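Local coordinates for putative type VI secretion protein (PDB 4PS2) that is the C-terminal piece of TssB, which probably pairs with TssC to build the contractile sheath of the type VI secretion system, at residues P24-L35 against E52-L62. Sequence-based numbering, arbitrary orientation.
Sequences PRLKAMLAMRSL and ELEKILRDPAL
The carboxylate of Asp59 meets Pro24 through OD2, which lies 3.7 Å from Pro24 CB. Its other oxygen, OD1, accepts the N-H of Ala61 on the anti side, 33° out of the carboxylate plane. This is an Asx turn, and it overlaps the type I turn from Asp59 to Leu62. A second flat group, the Arg25 guanidinium, carries Met29 SD over the centre of one face.

The contact is an antiparallel helical hairpin within a small helix bundle. The axes of 24-35 and 52-57 run at 168° and come within 10.0 Å; the two segments belong to helices 16-40 and 46-57. No direct hydrogen bond crosses between the segments.

Ile56 is the knob, set in a hole formed by Ala28, Ala31, Met32 and Leu35. Its CG1 lies beside the backbone N (chi1 -62°), and the extended chi2 carries CD1 to Ala31 CB at 3.5 Å. Ile56 CG2 turns instead to the backbone of Ala28. Farther along, the Met32 side chain crosses that of Leu53 obliquely, with SD 3.5 Å from Leu53 CD1. Leu35 splits its branches: CD1 meets Glu52 CB and CD2 lies against Leu53. Helix 64-71 also packs on Met32, through Leu70.

At the turn, Ala61 CB sits against the Pro24 ring, and Leu62 CD1 reaches Ala28 CB. One water donates to both Pro24 O and Asp59 OD2, at 2.7 Å each.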
# COMPACT_ATOMS: atom_id res chain seq x y z
N PRO A 24 8.82 -0.38 3.15
CA PRO A 24 7.48 -0.92 3.48
C PRO A 24 6.32 -0.03 3.01
O PRO A 24 5.26 -0.54 2.64
CB PRO A 24 7.49 -1.03 5.02
CG PRO A 24 8.91 -0.92 5.41
CD PRO A 24 9.57 -0.07 4.39
N ARG A 25 6.53 1.29 3.00
CA ARG A 25 5.53 2.26 2.54
C ARG A 25 5.22 2.04 1.06
O ARG A 25 4.06 1.91 0.68
CB ARG A 25 6.02 3.69 2.82
CG ARG A 25 5.18 4.80 2.20
CD ARG A 25 5.76 6.19 2.44
NE ARG A 25 4.94 7.20 1.77
CZ ARG A 25 5.14 7.65 0.53
NH1 ARG A 25 6.19 7.25 -0.16
NH2 ARG A 25 4.31 8.53 -0.00
N LEU A 26 6.26 1.97 0.22
CA LEU A 26 6.12 1.74 -1.21
C LEU A 26 5.56 0.36 -1.54
O LEU A 26 4.81 0.21 -2.51
CB LEU A 26 7.44 1.97 -1.93
CG LEU A 26 7.85 3.44 -2.01
CD1 LEU A 26 9.27 3.55 -2.45
CD2 LEU A 26 6.94 4.24 -2.94
N LYS A 27 5.91 -0.64 -0.73
CA LYS A 27 5.41 -2.00 -0.89
C LYS A 27 3.90 -2.00 -0.61
O LYS A 27 3.14 -2.59 -1.39
CB LYS A 27 6.12 -2.95 0.08
CG LYS A 27 5.79 -4.43 -0.15
CD LYS A 27 6.26 -5.27 1.06
CE LYS A 27 6.05 -6.75 0.89
NZ LYS A 27 4.64 -7.16 1.12
N ALA A 28 3.46 -1.34 0.48
CA ALA A 28 2.03 -1.25 0.81
C ALA A 28 1.25 -0.51 -0.30
O ALA A 28 0.18 -0.97 -0.69
CB ALA A 28 1.84 -0.55 2.15
N MET A 29 1.81 0.60 -0.82
CA MET A 29 1.22 1.40 -1.90
C MET A 29 1.05 0.59 -3.20
O MET A 29 0.02 0.73 -3.88
CB MET A 29 2.09 2.63 -2.17
CG MET A 29 1.90 3.76 -1.13
SD MET A 29 3.21 5.01 -1.26
CE MET A 29 2.73 5.82 -2.70
N LEU A 30 2.07 -0.22 -3.58
CA LEU A 30 1.97 -1.03 -4.79
C LEU A 30 0.98 -2.19 -4.57
O LEU A 30 0.15 -2.45 -5.44
CB LEU A 30 3.34 -1.53 -5.26
CG LEU A 30 3.35 -2.37 -6.55
CD1 LEU A 30 2.75 -1.60 -7.75
CD2 LEU A 30 4.76 -2.89 -6.86
N ALA A 31 1.03 -2.85 -3.40
CA ALA A 31 0.07 -3.93 -3.11
C ALA A 31 -1.38 -3.40 -3.07
O ALA A 31 -2.31 -4.09 -3.52
CB ALA A 31 0.43 -4.60 -1.79
N MET A 32 -1.56 -2.17 -2.56
CA MET A 32 -2.86 -1.55 -2.47
C MET A 32 -3.38 -1.20 -3.87
O MET A 32 -4.56 -1.42 -4.16
CB MET A 32 -2.76 -0.28 -1.59
CG MET A 32 -4.07 0.30 -1.22
SD MET A 32 -5.03 -0.75 -0.09
CE MET A 32 -6.63 -0.04 -0.39
N ARG A 33 -2.49 -0.66 -4.74
CA ARG A 33 -2.84 -0.30 -6.11
C ARG A 33 -3.31 -1.54 -6.87
O ARG A 33 -4.33 -1.47 -7.54
CB ARG A 33 -1.64 0.34 -6.81
CG ARG A 33 -1.93 0.71 -8.26
CD ARG A 33 -0.67 0.75 -9.04
NE ARG A 33 0.17 1.87 -8.59
CZ ARG A 33 1.40 2.07 -9.02
NH1 ARG A 33 1.95 1.25 -9.91
NH2 ARG A 33 2.09 3.11 -8.59
N SER A 34 -2.60 -2.67 -6.73
CA SER A 34 -2.95 -3.94 -7.38
C SER A 34 -4.28 -4.49 -6.88
O SER A 34 -5.11 -4.96 -7.67
CB SER A 34 -1.84 -4.97 -7.19
OG SER A 34 -0.61 -4.49 -7.69
N LEU A 35 -4.50 -4.43 -5.57
CA LEU A 35 -5.71 -4.91 -4.94
C LEU A 35 -6.92 -4.08 -5.39
O LEU A 35 -7.96 -4.67 -5.70
CB LEU A 35 -5.56 -4.91 -3.41
CG LEU A 35 -6.75 -5.46 -2.67
CD1 LEU A 35 -6.93 -6.97 -2.93
CD2 LEU A 35 -6.72 -5.08 -1.23
N GLU A 52 -7.38 -9.50 2.05
CA GLU A 52 -6.12 -9.01 1.51
C GLU A 52 -5.79 -7.61 2.01
O GLU A 52 -4.63 -7.29 2.20
CB GLU A 52 -6.12 -9.07 -0.01
CG GLU A 52 -6.31 -10.47 -0.57
CD GLU A 52 -5.23 -11.47 -0.25
OE1 GLU A 52 -4.11 -11.05 0.13
OE2 GLU A 52 -5.51 -12.69 -0.36
N LEU A 53 -6.79 -6.79 2.22
CA LEU A 53 -6.57 -5.46 2.67
C LEU A 53 -5.97 -5.48 4.03
O LEU A 53 -5.05 -4.78 4.28
CB LEU A 53 -7.85 -4.68 2.69
CG LEU A 53 -7.76 -3.28 3.26
CD1 LEU A 53 -6.98 -2.38 2.38
CD2 LEU A 53 -9.13 -2.74 3.53
N GLU A 54 -6.52 -6.28 4.91
CA GLU A 54 -6.01 -6.36 6.25
C GLU A 54 -4.56 -6.86 6.28
O GLU A 54 -3.80 -6.38 7.03
CB GLU A 54 -6.97 -7.11 7.17
CG GLU A 54 -8.36 -6.46 7.28
CD GLU A 54 -8.33 -5.00 7.70
OE1 GLU A 54 -9.08 -4.18 7.17
OE2 GLU A 54 -7.53 -4.67 8.56
N LYS A 55 -4.20 -7.77 5.42
CA LYS A 55 -2.83 -8.24 5.28
C LYS A 55 -1.84 -7.12 4.87
O LYS A 55 -0.83 -6.95 5.45
CB LYS A 55 -2.80 -9.37 4.30
CG LYS A 55 -1.45 -9.98 4.09
N ILE A 56 -2.21 -6.36 3.87
CA ILE A 56 -1.44 -5.22 3.46
C ILE A 56 -1.21 -4.24 4.63
O ILE A 56 -0.12 -3.85 4.88
CB ILE A 56 -2.06 -4.53 2.22
CG1 ILE A 56 -2.08 -5.46 1.03
CG2 ILE A 56 -1.27 -3.30 1.87
CD1 ILE A 56 -2.72 -4.87 -0.19
N LEU A 57 -2.26 -3.87 5.33
CA LEU A 57 -2.17 -2.82 6.33
C LEU A 57 -1.65 -3.27 7.70
O LEU A 57 -1.40 -2.48 8.55
CB LEU A 57 -3.48 -2.09 6.46
CG LEU A 57 -4.05 -1.51 5.18
CD1 LEU A 57 -5.42 -0.95 5.39
CD2 LEU A 57 -3.19 -0.54 4.45
N ARG A 58 -1.48 -4.55 7.84
CA ARG A 58 -0.96 -5.20 9.04
C ARG A 58 0.55 -4.88 9.25
O ARG A 58 0.99 -4.91 10.39
CB ARG A 58 -1.20 -6.71 8.91
CG ARG A 58 -0.79 -7.60 10.07
CD ARG A 58 -1.21 -9.04 9.82
NE ARG A 58 -2.63 -9.14 9.49
CZ ARG A 58 -3.15 -10.03 8.65
NH1 ARG A 58 -2.37 -10.94 8.08
NH2 ARG A 58 -4.45 -10.03 8.40
N ASP A 59 1.32 -4.56 8.17
CA ASP A 59 2.76 -4.27 8.27
C ASP A 59 3.08 -3.29 9.41
O ASP A 59 2.60 -2.16 9.40
CB ASP A 59 3.34 -3.77 6.93
CG ASP A 59 4.86 -3.85 6.83
OD1 ASP A 59 5.54 -3.72 7.87
OD2 ASP A 59 5.36 -4.01 5.71
N PRO A 60 3.80 -3.74 10.46
CA PRO A 60 4.05 -2.85 11.60
C PRO A 60 5.00 -1.67 11.32
O PRO A 60 5.06 -0.74 12.12
CB PRO A 60 4.57 -3.78 12.70
CG PRO A 60 5.03 -5.00 11.99
CD PRO A 60 4.35 -5.10 10.68
N ALA A 61 5.71 -1.70 10.19
CA ALA A 61 6.65 -0.65 9.81
C ALA A 61 5.91 0.55 9.18
O ALA A 61 6.51 1.61 9.02
CB ALA A 61 7.68 -1.20 8.85
N LEU A 62 4.59 0.40 8.88
CA LEU A 62 3.79 1.48 8.29
C LEU A 62 3.38 2.50 9.31
O LEU A 62 3.15 2.14 10.47
CB LEU A 62 2.52 0.95 7.63
CG LEU A 62 2.70 -0.10 6.52
CD1 LEU A 62 1.37 -0.49 5.94
CD2 LEU A 62 3.66 0.38 5.44
O HOH W 1 4.35 -2.98 3.42